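Local coordinates for invasion-associated protein (Mycobacterium tuberculosis, PDB 4LJ1) that probably binds peptidoglycan through an NlpC/p60 domain that has lost its catalytic function, and is linked with cell-wall stabilisation and cell invasion, at residues Q5-V10 and A57-K62; F46-L51 and T95-L100; L51-Y56 and G68-V73; Q106-E109 and Q115-P118. All blocks are in the same frame, centred on the assembly; numbering follows the deposited sequence.

The chain begins with helix 5-16, whose first turns meet the loop 57-62 in interaction 1. That contact closes a loop holding helix 48-57, so its segments alternate with those of interaction 2, where the start of the same helix meets strand 97-103. Interaction 3 is nested inside the loop closed by interaction 2: it joins helix 48-57 to helix 67-73, crosses interaction 1, and shares L51 with interaction 2. Interaction 4 follows in series as the hairpin 106-110 and 114-118, whose first strand lies beside strand 97-103 in the sheet. Together the contacts tie the N-terminal helix, the central helix, its neighbour helix and the four-stranded sheet into one domain.

Interaction 1: Q5-V10 and A57-K62; sequences QQITDV and AGAGLK
A small surface contact, made by van der Waals touches alone, sets I7 and V10, on one side of the N-terminal helix 5-16, against G58 and A59, in the loop that leaves helix 48-57. I7 meets A59 through its CG2 branch rather than its longer CG1 arm: with CG1 beside the backbone N (chi1 -66°), CG2 lies anti to that nitrogen and abuts the methyl group of A59. The gap between I7 CG2 and A59 CB, 3.4 Å, is tight for two carbons, and alanine's single methyl group is about all that this close approach admits. One helical turn on, V10 lays CG1 alongside the peptide of the loop, 3.9 Å from G58 O. Glycine suits this place because its bare alpha carbon lets the valine methyl group come near.

The loop is a type I beta turn from A57 to G60, closed by a hydrogen bond from G60 N to A57 O of 2.9 Å. It turns the chain sharply at the end of the central helix of the NlpC/P60 domain. G60 has a positive phi of 76°, a conformation glycine adopts easily. A59 also touches V11, and A57 touches R14, so the turn follows helix 5-16 beyond V10.

Interaction 2: F46-L51 and T95-L100; sequences FDASGL and TQSVAL
A48, the first residue of helix 48-57, rests its methyl group on the start of strand 97-103, with S97 and V98 as its neighbours. The apolar part is small: A48 CB stands 4.1 Å from V98 CG1, the branch that sits between the backbone N and the carbonyl carbon (chi1 61°). V98 CG1 also approaches S49 N. With two methyl groups, valine can face A48 with CG1 while its side chain also packs on I52, L87 and F89.

Carbon also meets oxygen. A48 CB lies 3.4 Å from V98 O and, in one of the two conformers of S97, 3.4 Å from S97 OG. In catalytic NlpC/P60 enzymes the nucleophilic cysteine starts this helix and a histidine faces it from the sheet; A48 and S97 probably occupy those two places, consistent with the protein's non-catalytic character.

The polar link between the backbones is a water, which donates to A48 O at 3.1 Å and to V98 O at 2.9 Å, bridging a helix carbonyl and a strand carbonyl. On the helix side, D47 is the N-cap: D47 OD1 accepts from G50 N at 2.9 Å, and aspartate suits the role with its short carboxylate, which R65 also engages in a salt bridge. S49 OG bonds to R65 O. On the strand side the start of 97-103 carries a classic beta bulge, two residues, Q96 and S97, standing across from the single residue Y90.

Interaction 3: L51-Y56 and G68-V73; sequences LIQYAY and GQMYKV
The helical segments 51-56 and 68-73 stand well apart, with the alpha carbons of I52 and M70, the nearest pair, 10.0 Å from each other, so long side chains must span the gap. M70 does most of the spanning. Its CG lies anti to the carbonyl carbon, and from there the chain runs fully extended (chi2 179°), carrying the thioether end across to the other helix. The thioether comes in at a slant to the isoleucine, so that both SD and CE bear on one methyl group: M70 CE reaches I52 CG2 at 4.0 Å, and M70 SD is almost as near to I52 CG2, at 4.1 Å.

I52 offers CG2 because that branch is anti to its backbone N, whereas CG1 leads to V98 and CD1 to L100, and the side chain also touches L87. A beta-branched residue can thus serve two neighbours at once. Q53 adds a looser contact through its aliphatic part, Q53 CG lying 4.5 Å from M70 CE. Its amide is occupied otherwise: Q53 OE1 accepts from R65 NH1, and Q53 NE2 bonds to L63 O, which anchors the linker between the helices.

M70, from helix 67-73, thus meets both I52 of helix 48-57 and F89 of strand 87-90, its unbranched chain filling a buried place between helix and sheet. This is the layered alpha-beta core of the NlpC/P60 domain, a papain-like fold in which helix 48-57 packs on the antiparallel sheet.

Interaction 4: Q106-E109 and Q115-P118; sequences QMLE and QVSP
E109 OE2 is gripped by two side chains of the partner strand, S117 and Q115. The hydroxyl S117 OG donates to E109 OE2 at 2.7 Å, in one of two serine conformers, from the anti side and tilted out of the carboxylate plane. The amide Q115 NE2 donates to E109 OE2 at 3.2 Å, from the opposite face of that plane and nearly straight (163°). Carboxylate and amide planes are turned 44° apart. E109 reaches this spot because chi1 65° folds CG in over the backbone, flanked by N and the carbonyl carbon, and the rest of the chain is extended.

Underneath runs an antiparallel hairpin. M107 and S117 form one hydrogen-bonded pair, with M107 N to S117 O at 2.9 Å, and E109 with Q115 forms another, with E109 N to Q115 O at 3.0 Å. Between them, in the non-hydrogen-bonded pair L108 and V116, V116 CA lies 3.3 Å from M107 O in a CA-H...O contact. These two residues turn to the other face, where L108 CD1 meets V116 CG2 at 4.1 Å and L108 also packs on L51 of the central helix.

M107 shares the face of E109, and its chain, extended beyond CG, brings M107 CE to 3.8 Å from P118 O. E109 OE2 thus ties Q115 and S117 of strand 114-118 to strand 106-110, while E109 OE1 pairs with R120 in a salt bridge, which should limit rotation of the carboxylate.

Interaction 1: Q5-V10 and A57-K62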
loop_
_atom_site.group_PDB
_atom_site.type_symbol
_atom_site.label_atom_id
_atom_site.label_comp_id
_atom_site.label_asym_id
_atom_site.label_seq_id
_atom_site.Cartn_x
_atom_site.Cartn_y
_atom_site.Cartn_z
ATOM N N GLN A 5 -15.523 3.821 7.354
ATOM C CA GLN A 5 -15.142 2.530 7.958
ATOM C C GLN A 5 -15.512 1.391 7.006
ATOM O O GLN A 5 -14.717 0.470 6.780
ATOM C CB GLN A 5 -15.797 2.305 9.335
ATOM C CG GLN A 5 -15.014 2.886 10.505
ATOM C CD GLN A 5 -15.584 2.499 11.861
ATOM O OE1 GLN A 5 -16.650 1.888 11.957
ATOM N NE2 GLN A 5 -14.866 2.857 12.923
ATOM N N GLN A 6 -16.707 1.486 6.432
ATOM C CA GLN A 6 -17.189 0.470 5.508
ATOM C C GLN A 6 -16.295 0.370 4.274
ATOM O O GLN A 6 -15.872 -0.724 3.908
ATOM C CB GLN A 6 -18.639 0.745 5.113
ATOM C CG GLN A 6 -19.610 0.552 6.267
ATOM C CD GLN A 6 -21.032 0.912 5.904
ATOM O OE1 GLN A 6 -21.737 1.558 6.679
ATOM N NE2 GLN A 6 -21.466 0.491 4.721
ATOM N N ILE A 7 -15.995 1.502 3.648
ATOM C CA ILE A 7 -15.153 1.504 2.445
ATOM C C ILE A 7 -13.737 1.029 2.768
ATOM O O ILE A 7 -13.135 0.264 2.014
ATOM C CB ILE A 7 -15.088 2.901 1.797
ATOM C CG1 ILE A 7 -16.454 3.313 1.251
ATOM C CG2 ILE A 7 -14.070 2.927 0.672
ATOM C CD1 ILE A 7 -16.595 4.812 1.090
ATOM N N THR A 8 -13.212 1.480 3.897
ATOM C CA THR A 8 -11.897 1.028 4.342
ATOM C C THR A 8 -11.848 -0.492 4.489
ATOM O O THR A 8 -10.861 -1.138 4.126
ATOM C CB THR A 8 -11.491 1.676 5.676
ATOM O OG1 THR A 8 -11.418 3.094 5.502
ATOM C CG2 THR A 8 -10.129 1.146 6.121
ATOM N N ASP A 9 -12.919 -1.072 5.012
ATOM C CA ASP A 9 -13.006 -2.526 5.156
ATOM C C ASP A 9 -13.004 -3.229 3.785
ATOM O O ASP A 9 -12.428 -4.306 3.642
ATOM C CB ASP A 9 -14.229 -2.937 5.989
ATOM C CG ASP A 9 -14.087 -2.598 7.484
ATOM O OD1 ASP A 9 -12.948 -2.430 7.992
ATOM O OD2 ASP A 9 -15.135 -2.511 8.162
ATOM N N VAL A 10 -13.636 -2.630 2.783
ATOM C CA VAL A 10 -13.606 -3.168 1.419
ATOM C C VAL A 10 -12.174 -3.152 0.880
ATOM O O VAL A 10 -11.708 -4.125 0.303
ATOM C CB VAL A 10 -14.559 -2.384 0.466
ATOM C CG1 VAL A 10 -14.322 -2.762 -0.985
ATOM C CG2 VAL A 10 -16.026 -2.605 0.863
ATOM N N ALA A 57 -8.617 0.618 -5.512
ATOM C CA ALA A 57 -9.647 0.653 -6.543
ATOM C C ALA A 57 -10.991 0.228 -5.938
ATOM O O ALA A 57 -12.034 0.610 -6.465
ATOM C CB ALA A 57 -9.250 -0.222 -7.714
ATOM N N GLY A 58 -10.995 -0.502 -4.827
ATOM C CA GLY A 58 -12.250 -0.842 -4.127
ATOM C C GLY A 58 -13.027 0.352 -3.610
ATOM O O GLY A 58 -14.243 0.270 -3.392
ATOM N N ALA A 59 -12.334 1.466 -3.420
ATOM C CA ALA A 59 -12.908 2.737 -3.002
ATOM C C ALA A 59 -13.211 3.659 -4.192
ATOM O O ALA A 59 -13.583 4.809 -4.011
ATOM C CB ALA A 59 -11.970 3.426 -2.016
ATOM N N GLY A 60 -13.058 3.139 -5.409
ATOM C CA GLY A 60 -13.290 3.925 -6.613
ATOM C C GLY A 60 -12.161 4.886 -6.917
ATOM O O GLY A 60 -12.326 5.811 -7.689
ATOM N N LEU A 61 -10.994 4.655 -6.316
ATOM C CA LEU A 61 -9.860 5.552 -6.417
ATOM C C LEU A 61 -8.787 4.954 -7.309
ATOM O O LEU A 61 -8.575 3.756 -7.335
ATOM C CB LEU A 61 -9.289 5.849 -5.021
ATOM C CG LEU A 61 -10.201 6.605 -4.063
ATOM C CD1 LEU A 61 -9.457 6.799 -2.756
ATOM C CD2 LEU A 61 -10.672 7.933 -4.642
ATOM N N LYS A 62 -8.132 5.802 -8.065
ATOM C CA LYS A 62 -7.041 5.400 -8.914
ATOM C C LYS A 62 -5.770 6.099 -8.488
ATOM O O LYS A 62 -5.490 7.202 -8.949
ATOM C CB LYS A 62 -7.372 5.760 -10.354
ATOM C CG LYS A 62 -6.372 5.246 -11.344
ATOM C CD LYS A 62 -6.759 5.795 -12.692
ATOM C CE LYS A 62 -5.908 5.255 -13.798
ATOM N NZ LYS A 62 -6.300 6.072 -14.965
#

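Interaction 2: F46-L51 and T95-L100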
loop_
_atom_site.group_PDB
_atom_site.type_symbol
_atom_site.label_atom_id
_atom_site.label_comp_id
_atom_site.label_asym_id
_atom_site.label_seq_id
_atom_site.Cartn_x
_atom_site.Cartn_y
_atom_site.Cartn_z
ATOM N N PHE A 46 2.425 -9.120 -8.036
ATOM C CA PHE A 46 2.354 -7.691 -7.658
ATOM C C PHE A 46 3.720 -7.170 -7.248
ATOM O O PHE A 46 4.493 -7.898 -6.644
ATOM C CB PHE A 46 1.470 -7.502 -6.413
ATOM C CG PHE A 46 -0.026 -7.599 -6.660
ATOM C CD1 PHE A 46 -0.709 -6.564 -7.294
ATOM C CD2 PHE A 46 -0.741 -8.673 -6.182
ATOM C CE1 PHE A 46 -2.071 -6.626 -7.469
ATOM C CE2 PHE A 46 -2.109 -8.721 -6.364
ATOM C CZ PHE A 46 -2.766 -7.690 -6.993
ATOM N N ASP A 47 3.933 -5.883 -7.517
ATOM C CA ASP A 47 4.871 -5.126 -6.706
ATOM C C ASP A 47 4.076 -4.317 -5.670
ATOM O O ASP A 47 2.844 -4.375 -5.619
ATOM C CB ASP A 47 5.839 -4.287 -7.531
ATOM C CG ASP A 47 5.205 -3.155 -8.291
ATOM O OD1 ASP A 47 3.982 -2.927 -8.201
ATOM O OD2 ASP A 47 5.951 -2.496 -9.048
ATOM N N ALA A 48 4.769 -3.602 -4.786
ATOM C CA ALA A 48 4.091 -2.927 -3.667
ATOM C C ALA A 48 3.042 -1.944 -4.183
ATOM O O ALA A 48 1.905 -1.901 -3.716
ATOM C CB ALA A 48 5.100 -2.206 -2.784
ATOM N N SER A 49 3.418 -1.147 -5.178
ATOM C CA SER A 49 2.532 -0.156 -5.784
ATOM C C SER A 49 1.301 -0.789 -6.414
ATOM O O SER A 49 0.174 -0.295 -6.303
ATOM C CB SER A 49 3.313 0.663 -6.823
ATOM O OG SER A 49 4.115 1.579 -6.088
ATOM N N GLY A 50 1.522 -1.884 -7.122
ATOM C CA GLY A 50 0.448 -2.576 -7.790
ATOM C C GLY A 50 -0.576 -3.087 -6.791
ATOM O O GLY A 50 -1.784 -3.010 -7.033
ATOM N N LEU A 51 -0.109 -3.633 -5.668
ATOM C CA LEU A 51 -1.022 -4.152 -4.655
ATOM C C LEU A 51 -1.871 -3.018 -4.082
ATOM O O LEU A 51 -3.088 -3.177 -3.898
ATOM C CB LEU A 51 -0.241 -4.840 -3.541
ATOM C CG LEU A 51 -1.088 -5.337 -2.368
ATOM C CD1 LEU A 51 -2.047 -6.470 -2.792
ATOM C CD2 LEU A 51 -0.181 -5.815 -1.234
ATOM N N THR A 95 9.982 7.175 -1.240
ATOM C CA THR A 95 10.423 6.756 -2.557
ATOM C C THR A 95 10.887 5.301 -2.677
ATOM O O THR A 95 11.158 4.840 -3.777
ATOM C CB THR A 95 11.540 7.669 -3.076
ATOM O OG1 THR A 95 12.634 7.699 -2.145
ATOM C CG2 THR A 95 11.025 9.066 -3.341
ATOM N N GLN A 96 10.996 4.565 -1.568
ATOM C CA GLN A 96 11.421 3.139 -1.623
ATOM C C GLN A 96 10.249 2.186 -1.793
ATOM O O GLN A 96 10.271 1.347 -2.679
ATOM C CB GLN A 96 12.281 2.739 -0.416
ATOM C CG GLN A 96 12.715 1.281 -0.421
ATOM C CD GLN A 96 13.601 0.909 0.750
ATOM O OE1 GLN A 96 13.722 1.633 1.729
ATOM N NE2 GLN A 96 14.224 -0.250 0.644
ATOM N N SER A 97 9.226 2.271 -0.950
ATOM C CA SER A 97 8.109 1.329 -0.997
ATOM C C SER A 97 6.902 1.878 -0.257
ATOM O O SER A 97 6.966 2.926 0.392
ATOM C CB SER A 97 8.516 -0.019 -0.386
ATOM O OG SER A 97 7.623 -1.028 -0.836
ATOM N N VAL A 98 5.804 1.128 -0.343
ATOM C CA VAL A 98 4.529 1.435 0.302
ATOM C C VAL A 98 3.898 0.160 0.811
ATOM O O VAL A 98 4.088 -0.906 0.195
ATOM C CB VAL A 98 3.598 2.215 -0.676
ATOM C CG1 VAL A 98 3.277 1.396 -1.940
ATOM C CG2 VAL A 98 2.329 2.695 0.015
ATOM N N ALA A 99 3.140 0.260 1.899
ATOM C CA ALA A 99 2.417 -0.850 2.495
ATOM C C ALA A 99 1.094 -0.328 3.030
ATOM O O ALA A 99 0.937 0.868 3.220
ATOM C CB ALA A 99 3.239 -1.502 3.606
ATOM N N LEU A 100 0.149 -1.230 3.263
ATOM C CA LEU A 100 -1.183 -0.862 3.733
ATOM C C LEU A 100 -1.286 -1.154 5.236
ATOM O O LEU A 100 -1.137 -2.301 5.671
ATOM C CB LEU A 100 -2.228 -1.677 2.978
ATOM C CG LEU A 100 -3.710 -1.415 3.290
ATOM C CD1 LEU A 100 -4.116 0.016 2.940
ATOM C CD2 LEU A 100 -4.595 -2.416 2.585
HETATM O O HOH W 1 2.367 -3.013 -0.834
#

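Interaction 3: L51-Y56 and G68-V73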
loop_
_atom_site.group_PDB
_atom_site.type_symbol
_atom_site.label_atom_id
_atom_site.label_comp_id
_atom_site.label_asym_id
_atom_site.label_seq_id
_atom_site.Cartn_x
_atom_site.Cartn_y
_atom_site.Cartn_z
ATOM N N LEU A 51 -0.109 -3.633 -5.668
ATOM C CA LEU A 51 -1.022 -4.152 -4.655
ATOM C C LEU A 51 -1.871 -3.018 -4.082
ATOM O O LEU A 51 -3.088 -3.177 -3.898
ATOM C CB LEU A 51 -0.241 -4.840 -3.541
ATOM C CG LEU A 51 -1.088 -5.337 -2.368
ATOM C CD1 LEU A 51 -2.047 -6.470 -2.792
ATOM C CD2 LEU A 51 -0.181 -5.815 -1.234
ATOM N N ILE A 52 -1.239 -1.903 -3.751
ATOM C CA ILE A 52 -1.968 -0.760 -3.184
ATOM C C ILE A 52 -2.982 -0.213 -4.176
ATOM O O ILE A 52 -4.112 0.108 -3.806
ATOM C CB ILE A 52 -0.978 0.349 -2.716
ATOM C CG1 ILE A 52 -0.135 -0.088 -1.552
ATOM C CG2 ILE A 52 -1.686 1.642 -2.415
ATOM C CD1 ILE A 52 -0.887 -0.710 -0.442
ATOM N N GLN A 53 -2.601 -0.120 -5.443
ATOM C CA GLN A 53 -3.574 0.314 -6.474
ATOM C C GLN A 53 -4.769 -0.627 -6.542
ATOM O O GLN A 53 -5.906 -0.179 -6.604
ATOM C CB GLN A 53 -2.935 0.396 -7.855
ATOM C CG GLN A 53 -1.985 1.554 -8.078
ATOM C CD GLN A 53 -1.524 1.633 -9.521
ATOM O OE1 GLN A 53 -1.420 0.612 -10.203
ATOM N NE2 GLN A 53 -1.278 2.848 -10.020
ATOM N N TYR A 54 -4.499 -1.924 -6.524
ATOM C CA TYR A 54 -5.587 -2.896 -6.569
ATOM C C TYR A 54 -6.527 -2.708 -5.380
ATOM O O TYR A 54 -7.754 -2.658 -5.516
ATOM C CB TYR A 54 -5.025 -4.329 -6.575
ATOM C CG TYR A 54 -6.118 -5.377 -6.555
ATOM C CD1 TYR A 54 -6.944 -5.557 -7.656
ATOM C CD2 TYR A 54 -6.393 -6.123 -5.395
ATOM C CE1 TYR A 54 -7.982 -6.472 -7.625
ATOM C CE2 TYR A 54 -7.445 -7.033 -5.348
ATOM C CZ TYR A 54 -8.225 -7.209 -6.477
ATOM O OH TYR A 54 -9.279 -8.105 -6.460
ATOM N N ALA A 55 -5.958 -2.612 -4.184
ATOM C CA ALA A 55 -6.771 -2.503 -2.983
ATOM C C ALA A 55 -7.644 -1.251 -3.044
ATOM O O ALA A 55 -8.873 -1.325 -2.840
ATOM C CB ALA A 55 -5.899 -2.523 -1.719
ATOM N N TYR A 56 -7.034 -0.105 -3.313
ATOM C CA TYR A 56 -7.752 1.172 -3.256
ATOM C C TYR A 56 -8.718 1.386 -4.418
ATOM O O TYR A 56 -9.606 2.235 -4.307
ATOM C CB TYR A 56 -6.800 2.374 -3.026
ATOM C CG TYR A 56 -6.785 2.746 -1.555
ATOM C CD1 TYR A 56 -7.921 3.341 -0.994
ATOM C CD2 TYR A 56 -5.712 2.461 -0.703
ATOM C CE1 TYR A 56 -7.985 3.631 0.358
ATOM C CE2 TYR A 56 -5.778 2.755 0.667
ATOM C CZ TYR A 56 -6.913 3.347 1.182
ATOM O OH TYR A 56 -7.001 3.634 2.534
ATOM N N GLY A 68 6.616 7.285 -4.282
ATOM C CA GLY A 68 6.975 8.671 -4.016
ATOM C C GLY A 68 5.879 9.638 -4.412
ATOM O O GLY A 68 5.661 10.646 -3.747
ATOM N N GLN A 69 5.167 9.331 -5.488
ATOM C CA GLN A 69 4.089 10.224 -5.915
ATOM C C GLN A 69 2.866 10.072 -4.991
ATOM O O GLN A 69 2.227 11.063 -4.628
ATOM C CB GLN A 69 3.714 9.990 -7.369
ATOM C CG GLN A 69 2.719 11.026 -7.895
ATOM C CD GLN A 69 3.232 12.459 -7.984
ATOM O OE1 GLN A 69 4.441 12.720 -7.987
ATOM N NE2 GLN A 69 2.293 13.406 -8.067
ATOM N N MET A 70 2.540 8.847 -4.608
ATOM C CA MET A 70 1.501 8.633 -3.612
ATOM C C MET A 70 1.783 9.432 -2.336
ATOM O O MET A 70 0.898 10.074 -1.767
ATOM C CB MET A 70 1.422 7.160 -3.211
ATOM C CG MET A 70 0.947 6.178 -4.290
ATOM S SD MET A 70 0.982 4.500 -3.589
ATOM C CE MET A 70 0.602 3.518 -5.033
ATOM N N TYR A 71 3.023 9.399 -1.888
ATOM C CA TYR A 71 3.415 10.129 -0.678
ATOM C C TYR A 71 3.311 11.660 -0.837
ATOM O O TYR A 71 2.768 12.355 0.019
ATOM C CB TYR A 71 4.848 9.775 -0.270
ATOM C CG TYR A 71 5.266 10.383 1.042
ATOM C CD1 TYR A 71 4.832 9.828 2.233
ATOM C CD2 TYR A 71 6.086 11.523 1.098
ATOM C CE1 TYR A 71 5.219 10.348 3.452
ATOM C CE2 TYR A 71 6.468 12.050 2.317
ATOM C CZ TYR A 71 6.021 11.455 3.491
ATOM O OH TYR A 71 6.382 11.948 4.715
ATOM N N LYS A 72 3.895 12.176 -1.917
ATOM C CA LYS A 72 3.920 13.613 -2.194
ATOM C C LYS A 72 2.546 14.221 -2.080
ATOM O O LYS A 72 2.370 15.288 -1.462
ATOM C CB LYS A 72 4.494 13.876 -3.589
ATOM C CG LYS A 72 4.618 15.351 -3.945
ATOM C CD LYS A 72 5.245 15.507 -5.327
ATOM C CE LYS A 72 5.426 16.958 -5.737
ATOM N NZ LYS A 72 5.856 17.085 -7.159
ATOM N N VAL A 73 1.564 13.572 -2.697
ATOM C CA VAL A 73 0.227 14.179 -2.813
ATOM C C VAL A 73 -0.707 13.865 -1.644
ATOM O O VAL A 73 -1.737 14.534 -1.481
ATOM C CB VAL A 73 -0.463 13.794 -4.147
ATOM C CG1 VAL A 73 0.381 14.206 -5.365
ATOM C CG2 VAL A 73 -0.839 12.320 -4.174
#

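Interaction 4: Q106-E109 and Q115-P118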
loop_
_atom_site.group_PDB
_atom_site.type_symbol
_atom_site.label_atom_id
_atom_site.label_comp_id
_atom_site.label_asym_id
_atom_site.label_seq_id
_atom_site.Cartn_x
_atom_site.Cartn_y
_atom_site.Cartn_z
ATOM N N GLN A 106 0.067 -4.005 12.443
ATOM C CA GLN A 106 0.229 -4.917 11.322
ATOM C C GLN A 106 0.081 -4.161 10.009
ATOM O O GLN A 106 -0.692 -3.209 9.902
ATOM C CB GLN A 106 -0.830 -6.024 11.377
ATOM C CG GLN A 106 -0.871 -6.815 12.674
ATOM C CD GLN A 106 0.363 -7.664 12.868
ATOM O OE1 GLN A 106 1.086 -7.965 11.925
ATOM N NE2 GLN A 106 0.613 -8.060 14.107
ATOM N N MET A 107 0.807 -4.632 8.987
ATOM C CA MET A 107 0.693 -4.079 7.656
ATOM C C MET A 107 0.608 -5.178 6.621
ATOM O O MET A 107 1.108 -6.269 6.822
ATOM C CB MET A 107 1.871 -3.161 7.344
ATOM C CG MET A 107 3.246 -3.795 7.314
ATOM S SD MET A 107 4.538 -2.544 7.099
ATOM C CE MET A 107 5.981 -3.625 7.026
ATOM N N LEU A 108 0.007 -4.862 5.479
ATOM C CA LEU A 108 -0.010 -5.722 4.305
ATOM C C LEU A 108 1.057 -5.177 3.345
ATOM O O LEU A 108 0.990 -4.022 2.939
ATOM C CB LEU A 108 -1.393 -5.691 3.644
ATOM C CG LEU A 108 -1.566 -6.639 2.467
ATOM C CD1 LEU A 108 -1.567 -8.088 2.907
ATOM C CD2 LEU A 108 -2.834 -6.299 1.682
ATOM N N GLU A 109 2.027 -6.026 3.023
ATOM C CA GLU A 109 3.148 -5.661 2.196
ATOM C C GLU A 109 3.393 -6.702 1.122
ATOM O O GLU A 109 2.797 -7.775 1.127
ATOM C CB GLU A 109 4.415 -5.509 3.048
ATOM C CG GLU A 109 4.858 -6.813 3.672
ATOM C CD GLU A 109 6.235 -6.738 4.255
ATOM O OE1 GLU A 109 6.958 -5.753 3.991
ATOM O OE2 GLU A 109 6.632 -7.711 4.889
ATOM N N GLN A 115 1.808 -10.418 1.890
ATOM C CA GLN A 115 1.773 -10.984 3.236
ATOM C C GLN A 115 1.505 -9.944 4.291
ATOM O O GLN A 115 1.831 -8.775 4.112
ATOM C CB GLN A 115 3.084 -11.700 3.552
ATOM C CG GLN A 115 4.266 -10.744 3.613
ATOM C CD GLN A 115 5.609 -11.422 3.470
ATOM O OE1 GLN A 115 5.700 -12.617 3.202
ATOM N NE2 GLN A 115 6.664 -10.656 3.674
ATOM N N VAL A 116 0.915 -10.374 5.408
ATOM C CA VAL A 116 0.756 -9.551 6.589
ATOM C C VAL A 116 2.014 -9.705 7.440
ATOM O O VAL A 116 2.506 -10.808 7.654
ATOM C CB VAL A 116 -0.487 -9.970 7.393
ATOM C CG1 VAL A 116 -0.581 -9.192 8.696
ATOM C CG2 VAL A 116 -1.766 -9.818 6.564
ATOM N N SER A 117 2.530 -8.585 7.933
ATOM C CA SER A 117 3.755 -8.549 8.750
ATOM C C SER A 117 3.627 -7.451 9.790
ATOM O O SER A 117 2.975 -6.459 9.538
ATOM C CB SER A 117 4.961 -8.151 7.909
ATOM O OG SER A 117 5.127 -8.914 6.744
ATOM N N PRO A 118 4.304 -7.557 10.937
ATOM C CA PRO A 118 4.321 -6.417 11.852
ATOM C C PRO A 118 4.963 -5.204 11.182
ATOM O O PRO A 118 5.898 -5.345 10.400
ATOM C CB PRO A 118 5.181 -6.930 13.014
ATOM C CG PRO A 118 5.017 -8.405 12.983
ATOM C CD PRO A 118 4.884 -8.762 11.542
#